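Local coordinates for protein galactitol 1-phosphate 5-dehydrogenase (Escherichia coli, PDB 4UEJ) that oxidises galactitol 1-phosphate to D-tagatose 6-phosphate with NAD+, as a homodimeric zinc-containing dehydrogenase, at residues R29-S34 / A118-V123; N163-G168 / F229-L234; I191-E196 / F210-M215. All coordinates share one frame; numbering follows the deposited sequence.

Contact 1 lies in the GroES-like domain. Contacts 2 and 3 lie in the Rossmann-type sheet, on the other side of the chain's centre and about 37 and 38 Å away, centre to centre. Contact 2 is the most buried, a parallel pair of strands dressed mainly with aliphatic side chains. Contact 3 is nested in the loop closed by contact 2 and uses the next strand of the same sheet; G168 N is 2.8 Å from I191 O, a probable hydrogen bond. Contact 3 runs out to the surface, so serines, an asparagine and a water take over. Contact 1, like contact 3, is partly buried; it is antiparallel, with charged and aromatic residues on one face.

Contact 1 (R29-S34 / A118-V123); sequences RVKIAS and AEYIVV
V30 and I121 face each other as the hydrogen-bonded pair of two antiparallel strands, 29-32 and 120-123. The strand axes approach to 4.7 Å at 150°. V30 N gives a nearly straight bond to I121 O (2.8 Å, 169°), and I121 N returns one to V30 O. R29 with V122 and K31 with Y120 are the non-hydrogen-bonded pairs. I32 N then bonds to E119 O at 2.9 Å. One water donates to both I32 O and E119 O, bridging the two segments at this end.

R29, K31, Y120 and V122 share one face. The K31 chain runs beside the Y120 ring, both pointing the same way. K31 CG stands anti to the backbone N (chi1 -179°) and the chain stays extended, which carries CB, CG and CD along the ring: K31 CB is 3.6 Å from Y120 CE2, and K31 CD is 3.8 Å from Y120 OH. R29 lays its CB and CG against V122 CG2, each at 4.0 Å. Its guanidinium is held by a salt bridge from NE to D66 and a hydrogen bond from NH1 to P20 O.

V30 and I121 turn to the other face. I121 CG2 touches both V30 CB and I32 CD1, 3.9 Å from the latter. I32 CD1 also lies over A118 O, a buried carbonyl oxygen that has no polar partner.

Strand 60-68 pairs with the other edge of 27-36, so 29-32 is an inner strand of the GroES-like domain's mixed sheet. V30 and V123 rest on V128 of strand 128-130, and I121 touches F61 of strand 60-68.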
ATOM      1  N   ARG A  29      25.328 -17.766 -26.405  1.00 24.15           N
ATOM      2  CA  ARG A  29      26.473 -17.353 -25.609  1.00 24.23           C
ATOM      3  C   ARG A  29      26.753 -15.888 -25.870  1.00 27.56           C
ATOM      4  O   ARG A  29      26.764 -15.440 -27.014  1.00 24.59           O
ATOM      5  CB  ARG A  29      27.727 -18.187 -25.914  1.00 25.94           C
ATOM      6  CG  ARG A  29      28.907 -17.805 -25.030  1.00 26.24           C
ATOM      7  CD  ARG A  29      30.013 -18.857 -25.015  1.00 31.08           C
ATOM      8  NE  ARG A  29      30.544 -19.126 -26.345  1.00 32.08           N
ATOM      9  CZ  ARG A  29      30.539 -20.321 -26.920  1.00 35.29           C
ATOM     10  NH1 ARG A  29      30.033 -21.364 -26.275  1.00 40.37           N
ATOM     11  NH2 ARG A  29      31.046 -20.476 -28.138  1.00 39.30           N
ATOM     12  N   VAL A  30      26.974 -15.150 -24.796  1.00 23.06           N
ATOM     13  CA  VAL A  30      27.250 -13.727 -24.909  1.00 22.80           C
ATOM     14  C   VAL A  30      28.680 -13.399 -24.504  1.00 23.67           C
ATOM     15  O   VAL A  30      29.138 -13.785 -23.438  1.00 23.66           O
ATOM     16  CB  VAL A  30      26.287 -12.901 -24.035  1.00 21.25           C
ATOM     17  CG1 VAL A  30      26.556 -11.421 -24.214  1.00 21.15           C
ATOM     18  CG2 VAL A  30      24.839 -13.235 -24.379  1.00 24.78           C
ATOM     19  N   LYS A  31      29.385 -12.669 -25.359  1.00 24.63           N
ATOM     20  CA  LYS A  31      30.662 -12.107 -24.970  1.00 25.46           C
ATOM     21  C   LYS A  31      30.378 -10.768 -24.306  1.00 24.41           C
ATOM     22  O   LYS A  31      29.878  -9.842 -24.946  1.00 24.88           O
ATOM     23  CB  LYS A  31      31.581 -11.947 -26.176  1.00 27.21           C
ATOM     24  CG  LYS A  31      32.940 -11.397 -25.832  1.00 28.34           C
ATOM     25  CD  LYS A  31      33.814 -11.311 -27.083  1.00 34.39           C
ATOM     26  CE  LYS A  31      34.996 -10.380 -26.875  1.00 43.99           C
ATOM     27  NZ  LYS A  31      35.849 -10.291 -28.101  1.00 49.36           N
ATOM     28  N   ILE A  32      30.665 -10.679 -23.012  1.00 23.99           N
ATOM     29  CA  ILE A  32      30.227  -9.543 -22.211  1.00 22.94           C
ATOM     30  C   ILE A  32      31.108  -8.308 -22.418  1.00 23.74           C
ATOM     31  O   ILE A  32      32.341  -8.380 -22.343  1.00 25.05           O
ATOM     32  CB  ILE A  32      30.177  -9.937 -20.724  1.00 22.44           C
ATOM     33  CG1 ILE A  32      29.116 -11.023 -20.536  1.00 21.63           C
ATOM     34  CG2 ILE A  32      29.858  -8.740 -19.852  1.00 21.67           C
ATOM     35  CD1 ILE A  32      29.042 -11.594 -19.149  1.00 27.21           C
ATOM     36  N   ALA A  33      30.459  -7.177 -22.696  1.00 23.10           N
ATOM     37  CA  ALA A  33      31.157  -5.929 -23.019  1.00 23.93           C
ATOM     38  C   ALA A  33      31.154  -4.942 -21.861  1.00 23.39           C
ATOM     39  O   ALA A  33      32.107  -4.186 -21.673  1.00 24.36           O
ATOM     40  CB  ALA A  33      30.533  -5.279 -24.247  1.00 27.14           C
ATOM     41  N   SER A  34      30.073  -4.952 -21.090  1.00 22.01           N
ATOM     42  CA  SER A  34      29.876  -3.980 -20.022  1.00 21.53           C
ATOM     43  C   SER A  34      28.928  -4.575 -18.997  1.00 20.38           C
ATOM     44  O   SER A  34      27.862  -5.066 -19.354  1.00 20.20           O
ATOM     45  CB  SER A  34      29.311  -2.678 -20.574  1.00 21.35           C
ATOM     46  OG  SER A  34      29.094  -1.725 -19.542  1.00 24.33           O
ATOM     47  N   ALA A 118      31.864 -11.735 -15.908  1.00 23.91           N
ATOM     48  CA  ALA A 118      32.594 -12.778 -16.615  1.00 22.63           C
ATOM     49  C   ALA A 118      32.829 -12.364 -18.060  1.00 22.72           C
ATOM     50  O   ALA A 118      32.145 -11.487 -18.560  1.00 21.68           O
ATOM     51  CB  ALA A 118      31.823 -14.092 -16.554  1.00 22.45           C
ATOM     52  N   GLU A 119      33.790 -12.990 -18.737  1.00 24.12           N
ATOM     53  CA  GLU A 119      34.040 -12.670 -20.138  1.00 24.46           C
ATOM     54  C   GLU A 119      32.960 -13.220 -21.055  1.00 29.16           C
ATOM     55  O   GLU A 119      32.599 -12.591 -22.050  1.00 24.57           O
ATOM     56  CB  GLU A 119      35.396 -13.204 -20.585  1.00 26.36           C
ATOM     57  CG  GLU A 119      36.567 -12.490 -19.988  1.00 27.45           C
ATOM     58  CD  GLU A 119      37.870 -13.024 -20.533  1.00 37.38           C
ATOM     59  OE1 GLU A 119      38.177 -12.745 -21.713  1.00 40.26           O
ATOM     60  OE2 GLU A 119      38.572 -13.742 -19.791  1.00 35.26           O
ATOM     61  N   TYR A 120      32.461 -14.405 -20.719  1.00 23.64           N
ATOM     62  CA  TYR A 120      31.393 -15.035 -21.480  1.00 25.14           C
ATOM     63  C   TYR A 120      30.346 -15.630 -20.561  1.00 24.31           C
ATOM     64  O   TYR A 120      30.642 -16.018 -19.431  1.00 25.59           O
ATOM     65  CB  TYR A 120      31.931 -16.147 -22.384  1.00 24.49           C
ATOM     66  CG  TYR A 120      32.918 -15.698 -23.430  1.00 26.38           C
ATOM     67  CD1 TYR A 120      34.266 -15.572 -23.125  1.00 26.81           C
ATOM     68  CD2 TYR A 120      32.513 -15.434 -24.735  1.00 27.78           C
ATOM     69  CE1 TYR A 120      35.184 -15.177 -24.082  1.00 32.68           C
ATOM     70  CE2 TYR A 120      33.436 -15.037 -25.706  1.00 31.00           C
ATOM     71  CZ  TYR A 120      34.768 -14.912 -25.369  1.00 30.90           C
ATOM     72  OH  TYR A 120      35.696 -14.519 -26.315  1.00 33.04           O
ATOM     73  N   ILE A 121      29.120 -15.705 -21.053  1.00 21.37           N
ATOM     74  CA  ILE A 121      28.078 -16.403 -20.318  1.00 22.97           C
ATOM     75  C   ILE A 121      27.133 -17.113 -21.289  1.00 25.69           C
ATOM     76  O   ILE A 121      26.916 -16.648 -22.405  1.00 22.18           O
ATOM     77  CB  ILE A 121      27.301 -15.425 -19.405  1.00 19.44           C
ATOM     78  CG1 ILE A 121      26.393 -16.193 -18.439  1.00 19.16           C
ATOM     79  CG2 ILE A 121      26.534 -14.380 -20.244  1.00 18.47           C
ATOM     80  CD1 ILE A 121      25.671 -15.305 -17.426  1.00 18.08           C
ATOM     81  N   VAL A 122      26.606 -18.261 -20.881  1.00 21.22           N
ATOM     82  CA  VAL A 122      25.577 -18.927 -21.657  1.00 21.34           C
ATOM     83  C   VAL A 122      24.231 -18.743 -20.953  1.00 20.29           C
ATOM     84  O   VAL A 122      24.125 -18.963 -19.753  1.00 20.11           O
ATOM     85  CB  VAL A 122      25.890 -20.423 -21.842  1.00 22.78           C
ATOM     86  CG1 VAL A 122      24.689 -21.156 -22.404  1.00 24.64           C
ATOM     87  CG2 VAL A 122      27.103 -20.591 -22.757  1.00 23.93           C
ATOM     88  N   VAL A 123      23.225 -18.298 -21.699  1.00 19.72           N
ATOM     89  CA  VAL A 123      21.885 -18.057 -21.157  1.00 18.83           C
ATOM     90  C   VAL A 123      20.820 -18.477 -22.169  1.00 19.21           C
ATOM     91  O   VAL A 123      21.137 -18.764 -23.321  1.00 20.03           O
ATOM     92  CB  VAL A 123      21.655 -16.568 -20.791  1.00 20.76           C
ATOM     93  CG1 VAL A 123      22.701 -16.073 -19.797  1.00 17.29           C
ATOM     94  CG2 VAL A 123      21.659 -15.700 -22.040  1.00 17.37           C
TER
HETATM   95  O   HOH W   1      34.255 -10.468 -22.728  1.00 18.64           O

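Contact 2 (N163-G168 / F229-L234); sequences NVIIIG and FNQLIL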
ATOM      1  N   ASN A 163       3.151  14.617  -9.540  1.00  9.21           N
ATOM      2  CA  ASN A 163       4.240  15.186  -8.776  1.00 12.66           C
ATOM      3  C   ASN A 163       5.064  14.044  -8.217  1.00 11.71           C
ATOM      4  O   ASN A 163       4.699  13.416  -7.220  1.00 10.31           O
ATOM      5  CB  ASN A 163       3.697  16.096  -7.676  1.00 10.66           C
ATOM      6  CG  ASN A 163       3.089  17.356  -8.246  1.00 13.49           C
ATOM      7  OD1 ASN A 163       3.736  18.052  -9.030  1.00 14.38           O
ATOM      8  ND2 ASN A 163       1.834  17.640  -7.887  1.00 11.52           N
ATOM      9  N   VAL A 164       6.168  13.769  -8.889  1.00  8.16           N
ATOM     10  CA  VAL A 164       6.962  12.593  -8.597  1.00  7.86           C
ATOM     11  C   VAL A 164       8.001  12.948  -7.556  1.00  8.57           C
ATOM     12  O   VAL A 164       8.639  14.015  -7.604  1.00 11.87           O
ATOM     13  CB  VAL A 164       7.615  12.029  -9.880  1.00  7.51           C
ATOM     14  CG1 VAL A 164       8.595  10.892  -9.562  1.00  8.14           C
ATOM     15  CG2 VAL A 164       6.525  11.518 -10.818  1.00 10.28           C
ATOM     16  N   ILE A 165       8.150  12.058  -6.590  1.00  8.66           N
ATOM     17  CA  ILE A 165       9.171  12.212  -5.570  1.00 10.44           C
ATOM     18  C   ILE A 165      10.001  10.944  -5.576  1.00  7.87           C
ATOM     19  O   ILE A 165       9.465   9.847  -5.384  1.00  9.06           O
ATOM     20  CB  ILE A 165       8.555  12.451  -4.178  1.00  8.54           C
ATOM     21  CG1 ILE A 165       7.633  13.670  -4.211  1.00 10.85           C
ATOM     22  CG2 ILE A 165       9.643  12.595  -3.115  1.00  9.15           C
ATOM     23  CD1 ILE A 165       6.949  13.950  -2.867  1.00 15.08           C
ATOM     24  N   ILE A 166      11.300  11.083  -5.809  1.00  8.38           N
ATOM     25  CA  ILE A 166      12.194   9.945  -5.799  1.00  8.03           C
ATOM     26  C   ILE A 166      13.041   9.979  -4.544  1.00 12.15           C
ATOM     27  O   ILE A 166      13.796  10.915  -4.321  1.00 10.83           O
ATOM     28  CB  ILE A 166      13.133   9.918  -7.035  1.00  7.98           C
ATOM     29  CG1 ILE A 166      12.326  10.006  -8.340  1.00  8.84           C
ATOM     30  CG2 ILE A 166      14.024   8.672  -6.971  1.00  9.67           C
ATOM     31  CD1 ILE A 166      11.262   8.890  -8.549  1.00  7.01           C
ATOM     32  N   ILE A 167      12.908   8.961  -3.703  1.00  8.81           N
ATOM     33  CA  ILE A 167      13.685   8.931  -2.476  1.00  9.69           C
ATOM     34  C   ILE A 167      14.831   7.946  -2.684  1.00 13.73           C
ATOM     35  O   ILE A 167      14.619   6.776  -2.999  1.00 14.27           O
ATOM     36  CB  ILE A 167      12.825   8.536  -1.253  1.00 10.01           C
ATOM     37  CG1 ILE A 167      11.669   9.518  -1.069  1.00 10.32           C
ATOM     38  CG2 ILE A 167      13.667   8.521   0.004  1.00 11.15           C
ATOM     39  CD1 ILE A 167      10.609   9.009  -0.074  1.00 12.58           C
ATOM     40  N   GLY A 168      16.054   8.432  -2.547  1.00 11.17           N
ATOM     41  CA  GLY A 168      17.202   7.597  -2.828  1.00 12.19           C
ATOM     42  C   GLY A 168      17.805   8.038  -4.141  1.00 12.75           C
ATOM     43  O   GLY A 168      17.135   8.022  -5.175  1.00 14.16           O
ATOM     44  N   PHE A 229      -0.691  17.303  -4.195  1.00 10.87           N
ATOM     45  CA  PHE A 229      -1.671  16.452  -4.866  1.00 12.72           C
ATOM     46  C   PHE A 229      -1.052  15.637  -6.009  1.00 12.20           C
ATOM     47  O   PHE A 229      -0.029  16.020  -6.576  1.00 13.78           O
ATOM     48  CB  PHE A 229      -2.829  17.301  -5.392  1.00 12.48           C
ATOM     49  CG  PHE A 229      -3.655  17.935  -4.304  1.00 14.49           C
ATOM     50  CD1 PHE A 229      -4.574  17.182  -3.590  1.00 19.21           C
ATOM     51  CD2 PHE A 229      -3.509  19.278  -3.994  1.00 16.12           C
ATOM     52  CE1 PHE A 229      -5.345  17.766  -2.580  1.00 19.83           C
ATOM     53  CE2 PHE A 229      -4.267  19.864  -2.987  1.00 18.43           C
ATOM     54  CZ  PHE A 229      -5.186  19.103  -2.284  1.00 17.47           C
ATOM     55  N   ASN A 230      -1.690  14.519  -6.341  1.00  9.75           N
ATOM     56  CA  ASN A 230      -1.249  13.647  -7.423  1.00 10.18           C
ATOM     57  C   ASN A 230       0.224  13.276  -7.334  1.00  9.06           C
ATOM     58  O   ASN A 230       0.953  13.265  -8.336  1.00  9.31           O
ATOM     59  CB  ASN A 230      -1.558  14.289  -8.768  1.00 14.83           C
ATOM     60  CG  ASN A 230      -3.037  14.558  -8.943  1.00 21.33           C
ATOM     61  OD1 ASN A 230      -3.839  13.627  -9.020  1.00 28.66           O
ATOM     62  ND2 ASN A 230      -3.410  15.831  -8.996  1.00 22.18           N
ATOM     63  N   GLN A 231       0.653  12.964  -6.117  1.00 10.25           N
ATOM     64  CA  GLN A 231       2.015  12.519  -5.893  1.00 11.79           C
ATOM     65  C   GLN A 231       2.213  11.061  -6.226  1.00 10.35           C
ATOM     66  O   GLN A 231       1.347  10.227  -6.007  1.00  7.69           O
ATOM     67  CB  GLN A 231       2.433  12.749  -4.446  1.00 11.55           C
ATOM     68  CG  GLN A 231       2.711  14.185  -4.121  1.00 16.88           C
ATOM     69  CD  GLN A 231       3.115  14.366  -2.687  1.00 12.01           C
ATOM     70  OE1 GLN A 231       3.030  13.434  -1.890  1.00 11.57           O
ATOM     71  NE2 GLN A 231       3.559  15.568  -2.345  1.00 11.57           N
ATOM     72  N   LEU A 232       3.391  10.779  -6.744  1.00  7.33           N
ATOM     73  CA  LEU A 232       3.884   9.421  -6.912  1.00  6.02           C
ATOM     74  C   LEU A 232       5.271   9.407  -6.320  1.00  7.84           C
ATOM     75  O   LEU A 232       6.191  10.056  -6.843  1.00  9.53           O
ATOM     76  CB  LEU A 232       3.890   9.024  -8.389  1.00  7.42           C
ATOM     77  CG  LEU A 232       4.640   7.747  -8.742  1.00  8.29           C
ATOM     78  CD1 LEU A 232       4.030   6.593  -7.960  1.00  9.07           C
ATOM     79  CD2 LEU A 232       4.556   7.498 -10.253  1.00  9.70           C
ATOM     80  N   ILE A 233       5.411   8.695  -5.211  1.00  6.06           N
ATOM     81  CA  ILE A 233       6.648   8.646  -4.470  1.00  6.34           C
ATOM     82  C   ILE A 233       7.301   7.287  -4.708  1.00  7.81           C
ATOM     83  O   ILE A 233       6.674   6.248  -4.511  1.00 10.38           O
ATOM     84  CB  ILE A 233       6.394   8.858  -2.972  1.00  7.29           C
ATOM     85  CG1 ILE A 233       5.569  10.135  -2.730  1.00 10.31           C
ATOM     86  CG2 ILE A 233       7.686   8.858  -2.202  1.00 12.23           C
ATOM     87  CD1 ILE A 233       5.150  10.341  -1.279  1.00 11.62           C
ATOM     88  N   LEU A 234       8.541   7.286  -5.167  1.00  7.64           N
ATOM     89  CA  LEU A 234       9.258   6.021  -5.308  1.00  7.90           C
ATOM     90  C   LEU A 234      10.298   5.917  -4.217  1.00  9.24           C
ATOM     91  O   LEU A 234      11.209   6.743  -4.136  1.00 10.64           O
ATOM     92  CB  LEU A 234       9.948   5.909  -6.665  1.00 10.97           C
ATOM     93  CG  LEU A 234       9.192   5.258  -7.811  1.00 15.91           C
ATOM     94  CD1 LEU A 234       7.961   6.089  -8.149  1.00 12.12           C
ATOM     95  CD2 LEU A 234      10.132   5.107  -9.011  1.00 17.88           C
TER
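N163 and Q231 open a parallel pairing of strands 163-167 and 231-234, whose axes come within 4.5 Å at 15°. The backbone bonds alternate in the parallel manner: N163 O takes L232 N, L232 O takes I165 N, I165 O takes L234 N (2.7 Å), and L234 O takes I167 N.

The N163 side chain adds a bond of its own. Its CB lies 3.9 Å from F229 O and faces Q231 CG at 4.2 Å. CG sits beside the backbone N (chi1 -70°), which turns the amide toward the loop before strand 231-234. At the tip, ND2 donates to F229 O (2.8 Å, 158°), and F229 O lies nearly in the plane of the N163 amide. OD1 is hydrogen-bonded to S187 OG. With N163 N on N230 O, the residue grips two successive carbonyls. At this loop end, K97 of the second subunit makes a cation-pi contact with F229.

Beyond it, I165 CD1 packs against the Q231 amide, 3.8 Å from NE2. That amide has its own polar partners: OE1 is bonded to G251 N and NE2 to L227 O. I167 CD1 crosses onto I233 CG2 at 3.6 Å. On the other face I166 CD1 packs alongside L234 CB at 3.8 Å.

These are central strands of the Rossmann-type sheet. I166 and L234 face A176 of helix 171-182, and L234 also meets helix 143-155. I167 and I233 lie against A246 of helix 240-249.

Contact 3 (I191-E196 / F210-M215); sequences IDISSE and FNSSEM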
ATOM      1  N   ILE A 191      15.078  13.190  -3.036  1.00 11.60           N
ATOM      2  CA  ILE A 191      15.402  13.204  -1.619  1.00 11.99           C
ATOM      3  C   ILE A 191      16.508  12.205  -1.309  1.00 12.38           C
ATOM      4  O   ILE A 191      16.441  11.066  -1.741  1.00 14.85           O
ATOM      5  CB  ILE A 191      14.156  12.877  -0.760  1.00 11.58           C
ATOM      6  CG1 ILE A 191      13.000  13.821  -1.114  1.00 11.29           C
ATOM      7  CG2 ILE A 191      14.509  12.933   0.716  1.00 15.12           C
ATOM      8  CD1 ILE A 191      11.716  13.590  -0.281  1.00 13.51           C
ATOM      9  N   ASP A 192      17.531  12.633  -0.568  1.00 14.11           N
ATOM     10  CA  ASP A 192      18.644  11.742  -0.236  1.00 19.46           C
ATOM     11  C   ASP A 192      19.370  12.195   1.026  1.00 22.89           C
ATOM     12  O   ASP A 192      19.305  13.370   1.390  1.00 22.79           O
ATOM     13  CB  ASP A 192      19.638  11.659  -1.399  1.00 19.73           C
ATOM     14  CG  ASP A 192      20.546  10.444  -1.300  1.00 28.44           C
ATOM     15  OD1 ASP A 192      20.037   9.311  -1.395  1.00 28.25           O
ATOM     16  OD2 ASP A 192      21.770  10.615  -1.130  1.00 31.12           O
ATOM     17  N   ILE A 193      20.051  11.259   1.687  1.00 28.26           N
ATOM     18  CA  ILE A 193      20.784  11.558   2.922  1.00 40.26           C
ATOM     19  C   ILE A 193      22.041  12.391   2.679  1.00 45.27           C
ATOM     20  O   ILE A 193      22.513  13.077   3.584  1.00 51.56           O
ATOM     21  CB  ILE A 193      21.200  10.270   3.681  1.00 42.08           C
ATOM     22  CG1 ILE A 193      22.369   9.574   2.979  1.00 42.06           C
ATOM     23  CG2 ILE A 193      20.013   9.326   3.847  1.00 43.70           C
ATOM     24  CD1 ILE A 193      23.076   8.550   3.836  1.00 40.82           C
ATOM     25  N   SER A 194      22.588  12.325   1.467  1.00 49.24           N
ATOM     26  CA  SER A 194      23.757  13.123   1.103  1.00 52.90           C
ATOM     27  C   SER A 194      23.363  14.187   0.090  1.00 49.69           C
ATOM     28  O   SER A 194      22.280  14.125  -0.481  1.00 48.20           O
ATOM     29  CB  SER A 194      24.872  12.243   0.533  1.00 54.33           C
ATOM     30  OG  SER A 194      25.448  11.430   1.537  1.00 56.95           O
ATOM     31  N   SER A 195      24.246  15.154  -0.145  1.00 41.32           N
ATOM     32  CA  SER A 195      23.898  16.309  -0.981  1.00 35.18           C
ATOM     33  C   SER A 195      24.553  16.306  -2.359  1.00 31.63           C
ATOM     34  O   SER A 195      24.284  17.171  -3.205  1.00 31.65           O
ATOM     35  CB  SER A 195      24.265  17.600  -0.249  1.00 39.83           C
ATOM     36  OG  SER A 195      25.642  17.618   0.087  1.00 46.52           O
ATOM     37  N   GLU A 196      25.381  15.300  -2.579  1.00 41.09           N
ATOM     38  CA  GLU A 196      26.251  15.276  -3.728  1.00 52.40           C
ATOM     39  C   GLU A 196      25.465  14.961  -4.996  1.00 45.50           C
ATOM     40  O   GLU A 196      25.517  15.676  -6.008  1.00 47.27           O
ATOM     41  CB  GLU A 196      27.317  14.235  -3.512  1.00 65.64           C
ATOM     42  CG  GLU A 196      28.560  14.865  -3.052  1.00 73.43           C
ATOM     43  CD  GLU A 196      29.744  13.933  -3.054  1.00 77.83           C
ATOM     44  OE1 GLU A 196      29.573  12.755  -3.415  1.00 78.91           O
ATOM     45  OE2 GLU A 196      30.853  14.417  -2.791  1.00 78.99           O
ATOM     46  N   PHE A 210      15.658  17.620  -1.435  1.00 14.55           N
ATOM     47  CA  PHE A 210      15.708  17.698   0.016  1.00 15.34           C
ATOM     48  C   PHE A 210      16.799  16.777   0.553  1.00 16.48           C
ATOM     49  O   PHE A 210      16.826  15.580   0.243  1.00 14.90           O
ATOM     50  CB  PHE A 210      14.362  17.298   0.640  1.00 14.69           C
ATOM     51  CG  PHE A 210      13.178  18.058   0.102  1.00 14.32           C
ATOM     52  CD1 PHE A 210      13.292  19.387  -0.285  1.00 23.07           C
ATOM     53  CD2 PHE A 210      11.934  17.448   0.018  1.00 17.09           C
ATOM     54  CE1 PHE A 210      12.191  20.083  -0.767  1.00 16.90           C
ATOM     55  CE2 PHE A 210      10.828  18.136  -0.461  1.00 14.24           C
ATOM     56  CZ  PHE A 210      10.959  19.459  -0.852  1.00 18.15           C
ATOM     57  N   ASN A 211      17.689  17.336   1.356  1.00 17.09           N
ATOM     58  CA  ASN A 211      18.675  16.561   2.093  1.00 21.06           C
ATOM     59  C   ASN A 211      18.058  16.076   3.394  1.00 22.02           C
ATOM     60  O   ASN A 211      17.820  16.874   4.294  1.00 26.49           O
ATOM     61  CB  ASN A 211      19.913  17.412   2.377  1.00 19.41           C
ATOM     62  CG  ASN A 211      21.059  16.610   2.959  1.00 30.56           C
ATOM     63  OD1 ASN A 211      20.871  15.774   3.841  1.00 29.64           O
ATOM     64  ND2 ASN A 211      22.266  16.869   2.467  1.00 33.77           N
ATOM     65  N   SER A 212      17.802  14.778   3.506  1.00 18.21           N
ATOM     66  CA  SER A 212      17.017  14.291   4.639  1.00 23.00           C
ATOM     67  C   SER A 212      17.827  14.255   5.935  1.00 26.61           C
ATOM     68  O   SER A 212      17.283  13.994   7.009  1.00 29.73           O
ATOM     69  CB  SER A 212      16.445  12.910   4.333  1.00 23.76           C
ATOM     70  OG  SER A 212      17.471  11.956   4.169  1.00 24.02           O
ATOM     71  N   SER A 213      19.121  14.527   5.837  1.00 25.98           N
ATOM     72  CA  SER A 213      19.951  14.625   7.029  1.00 31.07           C
ATOM     73  C   SER A 213      19.921  16.053   7.565  1.00 35.23           C
ATOM     74  O   SER A 213      20.442  16.338   8.644  1.00 41.34           O
ATOM     75  CB  SER A 213      21.388  14.190   6.723  1.00 31.99           C
ATOM     76  OG  SER A 213      22.061  15.149   5.925  1.00 35.31           O
ATOM     77  N   GLU A 214      19.300  16.949   6.805  1.00 29.75           N
ATOM     78  CA  GLU A 214      19.265  18.362   7.151  1.00 26.22           C
ATOM     79  C   GLU A 214      17.845  18.895   7.284  1.00 27.50           C
ATOM     80  O   GLU A 214      17.621  19.913   7.930  1.00 34.06           O
ATOM     81  CB  GLU A 214      20.020  19.175   6.105  1.00 26.83           C
ATOM     82  CG  GLU A 214      21.500  18.862   6.049  1.00 33.14           C
ATOM     83  CD  GLU A 214      22.203  19.596   4.929  1.00 43.27           C
ATOM     84  OE1 GLU A 214      21.515  20.301   4.158  1.00 44.79           O
ATOM     85  OE2 GLU A 214      23.441  19.463   4.817  1.00 48.19           O
ATOM     86  N   MET A 215      16.891  18.211   6.658  1.00 24.20           N
ATOM     87  CA  MET A 215      15.485  18.578   6.773  1.00 25.06           C
ATOM     88  C   MET A 215      14.683  17.457   7.405  1.00 26.14           C
ATOM     89  O   MET A 215      14.897  16.291   7.106  1.00 26.21           O
ATOM     90  CB  MET A 215      14.880  18.900   5.409  1.00 26.09           C
ATOM     91  CG  MET A 215      15.641  19.924   4.600  1.00 25.97           C
ATOM     92  SD  MET A 215      14.852  20.194   2.999  1.00 27.44           S
ATOM     93  CE  MET A 215      13.234  20.779   3.528  1.00 22.06           C
TER
HETATM   94  O   HOH W   2      25.493  16.417   2.580  1.00 57.88           O
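I191 and F210 pair in parallel within a beta-alpha-beta unit: strand 187-192, helix 196-203, strand 208-211. D192 N bonds to F210 O (3.1 Å), and S212 N bonds to D192 O. I191 CD1 meets the F210 ring at its edge, 3.9 Å from CD2, while I191 CG2 touches S212 CB.

At the strand ends both segments make Asx turns. D192 OD2 accepts S194 N from above the carboxylate plane, and D192 OD1 accepts a hydrogen bond from A169 N. N211 OD1 accepts S213 N in the carbonyl plane (2.9 Å). CG of N211 is anti to the backbone N (chi1 -172°), which carries the amide across to the loop of 191-196. There ND2 lies 3.5 Å from S195 CB and donates to a water that is also hydrogen-bonded to S195 OG. A leucine in place of this asparagine would probably leave S213 N without its side-chain acceptor and the water without its N-H donor.

I191 and F210 pack on M220 of helix 217-223. An acidic residue ending the second strand is typical of NAD-binding Rossmann folds; here D192 also accepts from A169 N in what is probably the glycine-rich turn.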